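Local coordinates for neurotoxin (Clostridium botulinum, PDB 2QN0), which is the zinc-dependent protease (light chain) of botulinum neurotoxin C1, which cleaves neuronal SNARE proteins, probably both syntaxin and SNAP-25, at residues Arg197-Tyr202 against Ile224-His229; Ser254-Ser259 against Tyr380-Ala385; Tyr271-Pro276 against Val369-Ile374. All coordinates share one frame; numbering follows the deposited sequence.

Contact 1 (Arg197-Tyr202 against Ile224-His229); sequences RFMLTY and ILILMH. With ZN (zinc ion), chain B.
Ile226 reaches from helix 223-238 to the extended chain at Met199 with a single methyl group, and that methyl carries almost the whole contact. Its CD1 lies 3.8 Å from Phe198 O and 3.9 Å from Met199 CA, so it presses on backbone rather than entering a pocket between side chains. The branch gets there because CG1 is anti to the carbonyl carbon (chi1 -63°) and CD1 continues the line outward from the helix. Isoleucine suits this place: the long branch spans a gap of 7.8 Å between the CA atoms of Met199 and Ile226, while CG2 stays close to the helix. The Met199 side chain crosses that of Ile226 at about a right angle and touches it through CG, 4.2 Å from Ile226 CD1. Farther out it bends at chi3 and leads away from the helix, where Cys220 and Phe399 meet it. The helix is the one that carries the HExxH zinc-binding motif of this metalloprotease family, and His229, three residues on from Ile226, is its first histidine. His229 NE2 binds the zinc ion at 2.1 Å, in a site completed by His233, Glu269 and a water molecule. The other ring nitrogen, ND1, is hydrogen-bonded to Glu360, a second-shell carboxylate that helps fix the rotation of the imidazole. Against the tight seat of Ile226 CD1 on the Phe198-Met199 backbone, the loose side is at Leu200, which directs its CB at the helix, yet its side chain stops 5.4 Å short of it and is partly exposed. Phe198 and Met199, by contrast, are buried. Phe198 turns its ring from the helix to Tyr71 and Tyr76, and its CE2 sits 3.6 Å above the Arg197 guanidinium plane, over the centre.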
ATOM      1  N   ARG A 197       5.556   5.959  10.935  1.00 19.98           N
ATOM      2  CA  ARG A 197       6.453   6.647  11.866  1.00 21.31           C
ATOM      3  C   ARG A 197       7.539   5.739  12.432  1.00 20.99           C
ATOM      4  O   ARG A 197       8.487   6.217  13.052  1.00 22.16           O
ATOM      5  CB  ARG A 197       5.680   7.333  13.005  1.00 20.62           C
ATOM      6  CG  ARG A 197       5.260   6.469  14.174  1.00 23.22           C
ATOM      7  CD  ARG A 197       4.764   7.378  15.308  1.00 24.66           C
ATOM      8  NE  ARG A 197       4.186   6.642  16.430  1.00 27.63           N
ATOM      9  CZ  ARG A 197       4.892   6.006  17.361  1.00 28.71           C
ATOM     10  NH1 ARG A 197       6.215   6.011  17.315  1.00 26.60           N
ATOM     11  NH2 ARG A 197       4.271   5.361  18.340  1.00 29.45           N
ATOM     12  N   PHE A 198       7.400   4.431  12.235  1.00 19.35           N
ATOM     13  CA  PHE A 198       8.426   3.490  12.686  1.00 19.41           C
ATOM     14  C   PHE A 198       9.320   3.338  11.461  1.00 19.61           C
ATOM     15  O   PHE A 198       9.005   2.586  10.537  1.00 19.10           O
ATOM     16  CB  PHE A 198       7.792   2.157  13.084  1.00 19.92           C
ATOM     17  CG  PHE A 198       7.115   2.194  14.425  1.00 22.06           C
ATOM     18  CD1 PHE A 198       7.810   1.843  15.579  1.00 24.11           C
ATOM     19  CD2 PHE A 198       5.795   2.615  14.542  1.00 22.53           C
ATOM     20  CE1 PHE A 198       7.199   1.913  16.832  1.00 24.20           C
ATOM     21  CE2 PHE A 198       5.175   2.691  15.791  1.00 22.44           C
ATOM     22  CZ  PHE A 198       5.881   2.339  16.936  1.00 23.18           C
ATOM     23  N   MET A 199      10.433   4.066  11.463  1.00 17.07           N
ATOM     24  CA  MET A 199      11.342   4.090  10.324  1.00 17.50           C
ATOM     25  C   MET A 199      12.552   3.170  10.332  1.00 18.25           C
ATOM     26  O   MET A 199      13.286   3.075  11.314  1.00 16.91           O
ATOM     27  CB  MET A 199      11.830   5.523  10.108  1.00 17.78           C
ATOM     28  CG  MET A 199      10.715   6.536   9.932  1.00 18.92           C
ATOM     29  SD  MET A 199      11.324   8.219  10.115  1.00 20.83           S
ATOM     30  CE  MET A 199      11.096   8.459  11.892  1.00 19.07           C
ATOM     31  N   LEU A 200      12.758   2.515   9.197  1.00 17.61           N
ATOM     32  CA  LEU A 200      13.883   1.619   8.991  1.00 18.72           C
ATOM     33  C   LEU A 200      15.126   2.498   8.829  1.00 18.19           C
ATOM     34  O   LEU A 200      15.044   3.593   8.266  1.00 17.33           O
ATOM     35  CB  LEU A 200      13.614   0.792   7.725  1.00 21.51           C
ATOM     36  CG  LEU A 200      14.649  -0.118   7.062  1.00 23.93           C
ATOM     37  CD1 LEU A 200      13.917  -1.164   6.216  1.00 21.81           C
ATOM     38  CD2 LEU A 200      15.595   0.704   6.198  1.00 22.89           C
ATOM     39  N   THR A 201      16.265   2.037   9.344  1.00 16.00           N
ATOM     40  CA  THR A 201      17.511   2.796   9.236  1.00 15.63           C
ATOM     41  C   THR A 201      18.537   2.028   8.405  1.00 16.24           C
ATOM     42  O   THR A 201      18.536   0.795   8.392  1.00 15.28           O
ATOM     43  CB  THR A 201      18.101   3.112  10.626  1.00 16.51           C
ATOM     44  OG1 THR A 201      18.264   1.898  11.367  1.00 17.31           O
ATOM     45  CG2 THR A 201      17.166   4.049  11.395  1.00 16.85           C
ATOM     46  N   TYR A 202      19.416   2.761   7.730  1.00 16.22           N
ATOM     47  CA  TYR A 202      20.415   2.157   6.847  1.00 17.03           C
ATOM     48  C   TYR A 202      21.614   3.081   6.651  1.00 18.22           C
ATOM     49  O   TYR A 202      21.566   4.257   7.016  1.00 18.03           O
ATOM     50  CB  TYR A 202      19.760   1.908   5.487  1.00 16.53           C
ATOM     51  CG  TYR A 202      19.135   3.179   4.948  1.00 15.05           C
ATOM     52  CD1 TYR A 202      19.892   4.101   4.219  1.00 15.21           C
ATOM     53  CD2 TYR A 202      17.828   3.531   5.292  1.00 15.55           C
ATOM     54  CE1 TYR A 202      19.372   5.342   3.861  1.00 14.16           C
ATOM     55  CE2 TYR A 202      17.298   4.774   4.939  1.00 15.89           C
ATOM     56  CZ  TYR A 202      18.078   5.673   4.231  1.00 16.25           C
ATOM     57  OH  TYR A 202      17.583   6.924   3.931  1.00 18.41           O
ATOM     58  N   ILE A 224       7.104   8.858   4.067  1.00 14.69           N
ATOM     59  CA  ILE A 224       6.304   8.802   2.849  1.00 14.84           C
ATOM     60  C   ILE A 224       6.757   7.690   1.910  1.00 14.85           C
ATOM     61  O   ILE A 224       5.942   7.146   1.172  1.00 14.80           O
ATOM     62  CB  ILE A 224       6.272  10.137   2.046  1.00 16.31           C
ATOM     63  CG1 ILE A 224       7.682  10.572   1.648  1.00 16.49           C
ATOM     64  CG2 ILE A 224       5.534  11.208   2.848  1.00 17.56           C
ATOM     65  CD1 ILE A 224       7.694  11.537   0.475  1.00 14.83           C
ATOM     66  N   LEU A 225       8.043   7.344   1.932  1.00 14.85           N
ATOM     67  CA  LEU A 225       8.526   6.278   1.053  1.00 15.38           C
ATOM     68  C   LEU A 225       8.107   4.911   1.575  1.00 15.55           C
ATOM     69  O   LEU A 225       7.869   3.986   0.798  1.00 14.45           O
ATOM     70  CB  LEU A 225      10.047   6.342   0.885  1.00 16.12           C
ATOM     71  CG  LEU A 225      10.573   7.515   0.042  1.00 17.86           C
ATOM     72  CD1 LEU A 225      11.951   7.166  -0.500  1.00 17.45           C
ATOM     73  CD2 LEU A 225       9.639   7.805  -1.117  1.00 19.55           C
ATOM     74  N   ILE A 226       8.016   4.782   2.894  1.00 13.85           N
ATOM     75  CA  ILE A 226       7.585   3.528   3.491  1.00 13.96           C
ATOM     76  C   ILE A 226       6.141   3.295   3.042  1.00 14.80           C
ATOM     77  O   ILE A 226       5.764   2.187   2.650  1.00 14.56           O
ATOM     78  CB  ILE A 226       7.644   3.601   5.036  1.00 15.85           C
ATOM     79  CG1 ILE A 226       9.093   3.823   5.488  1.00 16.95           C
ATOM     80  CG2 ILE A 226       7.084   2.322   5.643  1.00 17.04           C
ATOM     81  CD1 ILE A 226       9.263   3.953   7.001  1.00 19.53           C
ATOM     82  N   LEU A 227       5.337   4.354   3.086  1.00 12.89           N
ATOM     83  CA  LEU A 227       3.942   4.262   2.677  1.00 11.95           C
ATOM     84  C   LEU A 227       3.795   4.122   1.158  1.00 12.30           C
ATOM     85  O   LEU A 227       3.051   3.262   0.678  1.00 12.96           O
ATOM     86  CB  LEU A 227       3.168   5.496   3.169  1.00 14.10           C
ATOM     87  CG  LEU A 227       1.703   5.644   2.740  1.00 15.54           C
ATOM     88  CD1 LEU A 227       0.902   4.416   3.158  1.00 16.10           C
ATOM     89  CD2 LEU A 227       1.117   6.909   3.377  1.00 16.33           C
ATOM     90  N   MET A 228       4.504   4.955   0.403  1.00 11.79           N
ATOM     91  CA  MET A 228       4.418   4.894  -1.056  1.00 13.04           C
ATOM     92  C   MET A 228       4.853   3.528  -1.575  1.00 12.26           C
ATOM     93  O   MET A 228       4.331   3.049  -2.578  1.00 12.60           O
ATOM     94  CB  MET A 228       5.261   5.997  -1.695  1.00 12.81           C
ATOM     95  CG  MET A 228       4.636   7.386  -1.546  1.00 14.57           C
ATOM     96  SD  MET A 228       5.612   8.702  -2.279  1.00 14.65           S
ATOM     97  CE  MET A 228       5.015   8.675  -3.968  1.00 14.45           C
ATOM     98  N   HIS A 229       5.809   2.904  -0.892  1.00 12.57           N
ATOM     99  CA  HIS A 229       6.262   1.574  -1.292  1.00 11.84           C
ATOM    100  C   HIS A 229       5.062   0.625  -1.263  1.00 13.14           C
ATOM    101  O   HIS A 229       4.844  -0.141  -2.209  1.00 12.76           O
ATOM    102  CB  HIS A 229       7.352   1.067  -0.341  1.00 11.92           C
ATOM    103  CG  HIS A 229       7.741  -0.360  -0.575  1.00 13.08           C
ATOM    104  ND1 HIS A 229       8.911  -0.718  -1.211  1.00 13.23           N
ATOM    105  CD2 HIS A 229       7.112  -1.518  -0.264  1.00 14.32           C
ATOM    106  CE1 HIS A 229       8.987  -2.035  -1.278  1.00 14.36           C
ATOM    107  NE2 HIS A 229       7.909  -2.544  -0.711  1.00 13.00           N
TER
HETATM  108 ZN    ZN B 431       7.017  -4.421  -0.419  1.00 16.27          ZN
HETATM  109  O   HOH W   1       6.307  -4.501   1.536  1.00 15.79           O

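Contact 2 (Ser254-Ser259 against Tyr380-Ala385); sequences SNIFYS and YTPVTA
At Ile256 and Tyr380 two irregular stretches of chain come within 4.5 Å of each other, CA to CA, and then part, without pairing as strands. Ile256 supplies the side chain at this approach. Its CG2 branch, set beside the backbone N and anti to the carbonyl carbon, meets the ring of Pro382 in an apolar contact, Ile256 CG2 to Pro382 CD at 4.3 Å. The same methyl is modelled too close to the Tyr380 carbonyl for that approach to carry weight. Proline suits the spot: its ring offers a rigid hydrocarbon surface, and its nitrogen has no N-H that would need a partner here. The other branch, CG1, takes the crowded position between N and the carbonyl carbon (chi1 65°), which carries it over one face of the Phe257 ring, 3.4 Å above the plane and offset toward the rim. Within 254-259 the pair Asn255 OD1 and Phe257 N fits an Asx turn, though the modelled bond is too short to be taken at face value and the adjoining Tyr258 is poorly ordered. Tyr380 directs its own side chain away from Ile256, and its hydroxyl is hydrogen-bonded to Ser203. The turn of 254-259 links strands 248-253 and 261-266 and is tied by Ile256 N to Ser69 and by Ser254 to Asn378. The other segment, by contrast, is held between strands, Tyr380 bonding through its backbone to Thr201 of strand 201-202 and Thr384 to Arg422 of strand 422-423.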
ATOM      1  N   SER A 254      21.130  -8.583   6.089  1.00 32.30           N
ATOM      2  CA  SER A 254      21.397  -8.679   7.515  1.00 36.03           C
ATOM      3  C   SER A 254      20.459  -7.755   8.276  1.00 39.22           C
ATOM      4  O   SER A 254      20.390  -6.555   7.996  1.00 38.12           O
ATOM      5  CB  SER A 254      22.862  -8.339   7.796  1.00 36.01           C
ATOM      6  OG  SER A 254      23.223  -7.098   7.223  1.00 41.44           O
ATOM      7  N   ASN A 255      19.727  -8.331   9.228  1.00 41.35           N
ATOM      8  CA  ASN A 255      18.763  -7.589  10.032  1.00 44.22           C
ATOM      9  C   ASN A 255      19.409  -6.636  11.024  1.00 45.47           C
ATOM     10  O   ASN A 255      20.604  -6.352  10.947  1.00 45.20           O
ATOM     11  CB  ASN A 255      17.838  -8.554  10.782  1.00 42.43           C
ATOM     12  CG  ASN A 255      18.586  -9.447  11.745  1.00 45.93           C
ATOM     13  OD1 ASN A 255      19.355  -8.970  12.572  1.00 43.78           O
ATOM     14  ND2 ASN A 255      18.359 -10.751  11.648  1.00 47.52           N
ATOM     15  N   ILE A 256      18.598  -6.149  11.961  1.00 48.49           N
ATOM     16  CA  ILE A 256      19.046  -5.206  12.980  1.00 50.60           C
ATOM     17  C   ILE A 256      19.965  -5.829  14.034  1.00 52.32           C
ATOM     18  O   ILE A 256      20.554  -5.116  14.849  1.00 52.72           O
ATOM     19  CB  ILE A 256      17.835  -4.555  13.693  1.00 50.48           C
ATOM     20  CG1 ILE A 256      17.044  -5.613  14.466  1.00 50.16           C
ATOM     21  CG2 ILE A 256      16.925  -3.899  12.668  1.00 49.80           C
ATOM     22  CD1 ILE A 256      15.847  -5.056  15.223  1.00 49.43           C
ATOM     23  N   PHE A 257      20.080  -7.154  14.014  1.00 54.23           N
ATOM     24  CA  PHE A 257      20.925  -7.878  14.960  1.00 56.53           C
ATOM     25  C   PHE A 257      21.801  -8.923  14.264  1.00 58.09           C
ATOM     26  O   PHE A 257      23.018  -8.757  14.168  1.00 59.38           O
ATOM     27  CB  PHE A 257      20.065  -8.578  16.018  1.00 57.37           C
ATOM     28  CG  PHE A 257      19.262  -7.638  16.872  1.00 58.30           C
ATOM     29  CD1 PHE A 257      19.885  -6.618  17.584  1.00 59.04           C
ATOM     30  CD2 PHE A 257      17.883  -7.785  16.981  1.00 58.88           C
ATOM     31  CE1 PHE A 257      19.144  -5.756  18.394  1.00 59.23           C
ATOM     32  CE2 PHE A 257      17.134  -6.930  17.786  1.00 59.14           C
ATOM     33  CZ  PHE A 257      17.766  -5.914  18.494  1.00 58.96           C
ATOM     34  N   TYR A 258      21.173  -9.997  13.786  1.00 58.82           N
ATOM     35  CA  TYR A 258      21.871 -11.090  13.107  1.00 59.35           C
ATOM     36  C   TYR A 258      22.773 -10.639  11.962  1.00 57.52           C
ATOM     37  O   TYR A 258      22.729  -9.487  11.532  1.00 57.70           O
ATOM     38  CB  TYR A 258      20.872 -12.109  12.546  1.00 62.61           C
ATOM     39  CG  TYR A 258      20.016 -12.827  13.569  1.00 67.18           C
ATOM     40  CD1 TYR A 258      19.295 -13.965  13.210  1.00 68.76           C
ATOM     41  CD2 TYR A 258      19.913 -12.370  14.883  1.00 68.57           C
ATOM     42  CE1 TYR A 258      18.494 -14.633  14.128  1.00 70.02           C
ATOM     43  CE2 TYR A 258      19.109 -13.033  15.812  1.00 70.25           C
ATOM     44  CZ  TYR A 258      18.404 -14.163  15.426  1.00 70.35           C
ATOM     45  OH  TYR A 258      17.610 -14.828  16.333  1.00 71.37           O
ATOM     46  N   SER A 259      23.586 -11.571  11.473  1.00 55.16           N
ATOM     47  CA  SER A 259      24.497 -11.302  10.368  1.00 52.53           C
ATOM     48  C   SER A 259      23.889 -11.829   9.073  1.00 50.64           C
ATOM     49  O   SER A 259      22.829 -12.451   9.084  1.00 49.81           O
ATOM     50  CB  SER A 259      25.854 -11.969  10.615  1.00 52.14           C
ATOM     51  OG  SER A 259      25.729 -13.378  10.706  1.00 51.12           O
ATOM     52  N   TYR A 380      19.576  -1.099  10.668  1.00 18.75           N
ATOM     53  CA  TYR A 380      20.035  -0.928  12.038  1.00 20.38           C
ATOM     54  C   TYR A 380      18.825  -0.767  12.942  1.00 20.32           C
ATOM     55  O   TYR A 380      17.726  -1.186  12.584  1.00 19.69           O
ATOM     56  CB  TYR A 380      20.943   0.297  12.119  1.00 22.78           C
ATOM     57  CG  TYR A 380      22.147   0.189  11.215  1.00 24.90           C
ATOM     58  CD1 TYR A 380      23.242  -0.597  11.571  1.00 27.51           C
ATOM     59  CD2 TYR A 380      22.177   0.842   9.984  1.00 26.03           C
ATOM     60  CE1 TYR A 380      24.341  -0.728  10.722  1.00 30.52           C
ATOM     61  CE2 TYR A 380      23.267   0.716   9.127  1.00 28.29           C
ATOM     62  CZ  TYR A 380      24.345  -0.068   9.501  1.00 30.34           C
ATOM     63  OH  TYR A 380      25.424  -0.188   8.656  1.00 32.72           O
ATOM     64  N   THR A 381      19.010  -0.170  14.115  1.00 18.88           N
ATOM     65  CA  THR A 381      17.882  -0.002  15.020  1.00 17.79           C
ATOM     66  C   THR A 381      16.903   1.011  14.440  1.00 16.60           C
ATOM     67  O   THR A 381      17.298   2.097  14.024  1.00 18.75           O
ATOM     68  CB  THR A 381      18.333   0.485  16.412  1.00 19.28           C
ATOM     69  OG1 THR A 381      19.331  -0.404  16.926  1.00 20.20           O
ATOM     70  CG2 THR A 381      17.152   0.503  17.373  1.00 19.62           C
ATOM     71  N   PRO A 382      15.611   0.657  14.389  1.00 17.56           N
ATOM     72  CA  PRO A 382      14.584   1.555  13.853  1.00 18.17           C
ATOM     73  C   PRO A 382      14.449   2.802  14.720  1.00 19.49           C
ATOM     74  O   PRO A 382      14.727   2.763  15.920  1.00 20.27           O
ATOM     75  CB  PRO A 382      13.315   0.700  13.901  1.00 18.16           C
ATOM     76  CG  PRO A 382      13.830  -0.704  13.836  1.00 18.71           C
ATOM     77  CD  PRO A 382      15.029  -0.649  14.739  1.00 16.61           C
ATOM     78  N   VAL A 383      14.029   3.902  14.108  1.00 18.72           N
ATOM     79  CA  VAL A 383      13.837   5.148  14.839  1.00 19.12           C
ATOM     80  C   VAL A 383      12.433   5.671  14.583  1.00 19.99           C
ATOM     81  O   VAL A 383      11.737   5.202  13.683  1.00 19.68           O
ATOM     82  CB  VAL A 383      14.854   6.241  14.406  1.00 19.01           C
ATOM     83  CG1 VAL A 383      16.271   5.809  14.764  1.00 19.18           C
ATOM     84  CG2 VAL A 383      14.740   6.511  12.911  1.00 17.41           C
ATOM     85  N   THR A 384      12.005   6.625  15.399  1.00 19.66           N
ATOM     86  CA  THR A 384      10.696   7.225  15.215  1.00 20.12           C
ATOM     87  C   THR A 384      10.821   8.708  15.534  1.00 21.48           C
ATOM     88  O   THR A 384      11.891   9.178  15.927  1.00 20.40           O
ATOM     89  CB  THR A 384       9.623   6.564  16.112  1.00 21.54           C
ATOM     90  OG1 THR A 384       8.329   7.045  15.730  1.00 23.14           O
ATOM     91  CG2 THR A 384       9.865   6.881  17.584  1.00 21.35           C
ATOM     92  N   ALA A 385       9.738   9.446  15.341  1.00 20.39           N
ATOM     93  CA  ALA A 385       9.748  10.877  15.595  1.00 19.25           C
ATOM     94  C   ALA A 385       8.316  11.382  15.646  1.00 20.68           C
ATOM     95  O   ALA A 385       7.389  10.673  15.260  1.00 20.08           O
ATOM     96  CB  ALA A 385      10.515  11.598  14.487  1.00 17.76           C
TER

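Contact 3 (Tyr271-Pro276 against Val369-Ile374)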
ATOM      1  N   TYR A 271       9.789  -5.086  -7.939  1.00 11.70           N
ATOM      2  CA  TYR A 271       9.073  -4.082  -8.718  1.00 11.78           C
ATOM      3  C   TYR A 271       8.624  -2.904  -7.859  1.00 12.36           C
ATOM      4  O   TYR A 271       8.690  -1.755  -8.295  1.00 13.01           O
ATOM      5  CB  TYR A 271       7.867  -4.699  -9.423  1.00 12.92           C
ATOM      6  CG  TYR A 271       8.222  -5.335 -10.755  1.00 15.73           C
ATOM      7  CD1 TYR A 271       9.048  -4.673 -11.665  1.00 17.33           C
ATOM      8  CD2 TYR A 271       7.712  -6.581 -11.113  1.00 19.60           C
ATOM      9  CE1 TYR A 271       9.355  -5.242 -12.910  1.00 19.11           C
ATOM     10  CE2 TYR A 271       8.011  -7.155 -12.350  1.00 20.88           C
ATOM     11  CZ  TYR A 271       8.829  -6.480 -13.241  1.00 20.81           C
ATOM     12  OH  TYR A 271       9.104  -7.044 -14.467  1.00 21.84           O
ATOM     13  N   ALA A 272       8.172  -3.184  -6.642  1.00 10.96           N
ATOM     14  CA  ALA A 272       7.733  -2.110  -5.747  1.00 11.44           C
ATOM     15  C   ALA A 272       8.906  -1.173  -5.433  1.00 13.39           C
ATOM     16  O   ALA A 272       8.736   0.048  -5.335  1.00 13.00           O
ATOM     17  CB  ALA A 272       7.169  -2.700  -4.460  1.00 11.97           C
ATOM     18  N   PHE A 273      10.098  -1.743  -5.278  1.00 13.22           N
ATOM     19  CA  PHE A 273      11.280  -0.937  -4.990  1.00 13.37           C
ATOM     20  C   PHE A 273      11.771  -0.263  -6.270  1.00 15.59           C
ATOM     21  O   PHE A 273      11.992   0.948  -6.299  1.00 15.37           O
ATOM     22  CB  PHE A 273      12.399  -1.796  -4.394  1.00 14.10           C
ATOM     23  CG  PHE A 273      13.597  -0.996  -3.973  1.00 14.84           C
ATOM     24  CD1 PHE A 273      13.556  -0.206  -2.825  1.00 14.75           C
ATOM     25  CD2 PHE A 273      14.741  -0.966  -4.766  1.00 14.03           C
ATOM     26  CE1 PHE A 273      14.639   0.606  -2.477  1.00 13.63           C
ATOM     27  CE2 PHE A 273      15.830  -0.157  -4.427  1.00 12.66           C
ATOM     28  CZ  PHE A 273      15.775   0.631  -3.280  1.00 14.44           C
ATOM     29  N   GLY A 274      11.954  -1.053  -7.325  1.00 14.71           N
ATOM     30  CA  GLY A 274      12.388  -0.498  -8.595  1.00 15.43           C
ATOM     31  C   GLY A 274      13.876  -0.241  -8.740  1.00 16.84           C
ATOM     32  O   GLY A 274      14.689  -0.746  -7.969  1.00 17.39           O
ATOM     33  N   GLY A 275      14.229   0.560  -9.739  1.00 16.96           N
ATOM     34  CA  GLY A 275      15.629   0.869  -9.979  1.00 18.94           C
ATOM     35  C   GLY A 275      16.368  -0.288 -10.634  1.00 18.91           C
ATOM     36  O   GLY A 275      15.739  -1.196 -11.172  1.00 17.81           O
ATOM     37  N   PRO A 276      17.711  -0.283 -10.604  1.00 18.94           N
ATOM     38  CA  PRO A 276      18.561  -1.328 -11.194  1.00 20.53           C
ATOM     39  C   PRO A 276      18.234  -2.740 -10.703  1.00 20.74           C
ATOM     40  O   PRO A 276      18.511  -3.725 -11.390  1.00 21.97           O
ATOM     41  CB  PRO A 276      19.968  -0.897 -10.784  1.00 22.24           C
ATOM     42  CG  PRO A 276      19.860   0.584 -10.722  1.00 21.89           C
ATOM     43  CD  PRO A 276      18.532   0.800 -10.038  1.00 20.29           C
ATOM     44  N   VAL A 369      14.881  12.946  -1.337  1.00 19.90           N
ATOM     45  CA  VAL A 369      15.153  12.487   0.018  1.00 17.60           C
ATOM     46  C   VAL A 369      16.184  11.372  -0.028  1.00 17.88           C
ATOM     47  O   VAL A 369      16.343  10.699  -1.049  1.00 16.75           O
ATOM     48  CB  VAL A 369      13.882  11.938   0.719  1.00 19.81           C
ATOM     49  CG1 VAL A 369      12.845  13.048   0.867  1.00 19.72           C
ATOM     50  CG2 VAL A 369      13.309  10.760  -0.066  1.00 18.93           C
ATOM     51  N   GLN A 370      16.898  11.193   1.077  1.00 15.87           N
ATOM     52  CA  GLN A 370      17.886  10.131   1.176  1.00 16.85           C
ATOM     53  C   GLN A 370      17.077   8.849   1.311  1.00 16.49           C
ATOM     54  O   GLN A 370      15.979   8.865   1.865  1.00 16.62           O
ATOM     55  CB  GLN A 370      18.751  10.330   2.426  1.00 16.35           C
ATOM     56  CG  GLN A 370      19.845   9.285   2.621  1.00 15.89           C
ATOM     57  CD  GLN A 370      20.860   9.290   1.491  1.00 17.98           C
ATOM     58  OE1 GLN A 370      20.533   8.960   0.350  1.00 17.62           O
ATOM     59  NE2 GLN A 370      22.100   9.671   1.802  1.00 17.21           N
ATOM     60  N   ASN A 371      17.607   7.741   0.804  1.00 15.81           N
ATOM     61  CA  ASN A 371      16.895   6.478   0.911  1.00 14.58           C
ATOM     62  C   ASN A 371      17.845   5.305   0.725  1.00 15.23           C
ATOM     63  O   ASN A 371      18.967   5.474   0.246  1.00 14.69           O
ATOM     64  CB  ASN A 371      15.768   6.407  -0.132  1.00 14.85           C
ATOM     65  CG  ASN A 371      14.815   5.249   0.119  1.00 13.36           C
ATOM     66  OD1 ASN A 371      14.412   5.005   1.256  1.00 13.79           O
ATOM     67  ND2 ASN A 371      14.434   4.541  -0.944  1.00 13.23           N
ATOM     68  N   ARG A 372      17.393   4.119   1.113  1.00 15.97           N
ATOM     69  CA  ARG A 372      18.204   2.920   0.971  1.00 15.74           C
ATOM     70  C   ARG A 372      18.529   2.741  -0.508  1.00 16.96           C
ATOM     71  O   ARG A 372      17.707   3.042  -1.370  1.00 16.22           O
ATOM     72  CB  ARG A 372      17.441   1.705   1.506  1.00 15.40           C
ATOM     73  CG  ARG A 372      16.037   1.535   0.933  1.00 13.89           C
ATOM     74  CD  ARG A 372      15.293   0.400   1.631  1.00 13.76           C
ATOM     75  NE  ARG A 372      13.897   0.307   1.204  1.00 13.44           N
ATOM     76  CZ  ARG A 372      13.012  -0.541   1.723  1.00 13.53           C
ATOM     77  NH1 ARG A 372      13.376  -1.374   2.689  1.00 13.81           N
ATOM     78  NH2 ARG A 372      11.758  -0.551   1.279  1.00 13.84           N
ATOM     79  N   LYS A 373      19.736   2.269  -0.799  1.00 17.40           N
ATOM     80  CA  LYS A 373      20.157   2.067  -2.178  1.00 17.28           C
ATOM     81  C   LYS A 373      19.483   0.846  -2.801  1.00 16.00           C
ATOM     82  O   LYS A 373      19.196   0.830  -4.000  1.00 16.89           O
ATOM     83  CB  LYS A 373      21.673   1.907  -2.239  1.00 19.68           C
ATOM     84  CG  LYS A 373      22.229   1.830  -3.652  1.00 22.24           C
ATOM     85  CD  LYS A 373      23.745   1.774  -3.625  1.00 26.72           C
ATOM     86  CE  LYS A 373      24.321   1.712  -5.029  1.00 28.99           C
ATOM     87  NZ  LYS A 373      25.809   1.644  -4.991  1.00 32.78           N
ATOM     88  N   ILE A 374      19.251  -0.175  -1.985  1.00 15.89           N
ATOM     89  CA  ILE A 374      18.601  -1.402  -2.439  1.00 16.11           C
ATOM     90  C   ILE A 374      17.569  -1.839  -1.412  1.00 16.28           C
ATOM     91  O   ILE A 374      17.653  -1.471  -0.240  1.00 16.15           O
ATOM     92  CB  ILE A 374      19.614  -2.562  -2.632  1.00 16.30           C
ATOM     93  CG1 ILE A 374      20.502  -2.696  -1.395  1.00 16.22           C
ATOM     94  CG2 ILE A 374      20.442  -2.327  -3.892  1.00 16.18           C
ATOM     95  CD1 ILE A 374      21.405  -3.923  -1.420  1.00 19.92           C
TER
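Arg372 NE, in a salt bridge, and Asn371 ND2, in a hydrogen bond, both grip OE2 of Glu360, and both stand against the ring of Phe273. Asn371 ND2 is 4.2 Å from Phe273 CE1. Arg372 runs extended from CG to NE past the same ring atom, with NE 3.8 Å from Phe273 CE1 and the guanidinium plane turned 76° from the ring, so the two groups do not stack. What Phe273 meets otherwise is mostly backbone. Arg372 O lies in the ring plane at the edge, 3.6 Å from Phe273 CZ, and Lys373 O approaches near that plane at 3.5 Å from the same carbon; the slightly positive ring hydrogens probably make this edge welcome to carbonyl oxygens. Over one face sits Ile374 C, 3.6 Å from Phe273 CZ. Phe273 ends helix 267-273, which supplies the zinc ligand Glu269 in the manner of gluzincins, metalloproteases whose third protein ligand is a glutamate beyond the HExxH helix. With CG anti to the backbone N (chi1 -175°), its ring projects from the helix into the 371-374 loop. Gly274 then leaves the helix with a positive phi of 82°, a conformation in which a CB would collide with the carbonyl oxygen of Phe273, so glycine fits here. The Arg372 side chain touches His229, and its nearest atom is about 6 Å from the zinc ion.

Contact 1 contains a zinc ligand and contact 3 lies beside the zinc site, while contact 2 is farther out. Contact 1 lies in the middle, its centre 13 Å from that of contact 2 and 12 Å from that of contact 3, and it touches both; contacts 2 and 3 are 18 Å apart between centres and do not meet. Along the chain contact 1 closes first, then 254-259 and 271-276 follow, and 369-374 and 380-385 return to join them in reverse order. Met199 N meets Val383 O at 2.8 Å, and the hydroxyl of Tyr202 packs on Asn371. The late 369-385 chain thus ties the HExxH helix region, helix 267-273 and the 254-259 turn together.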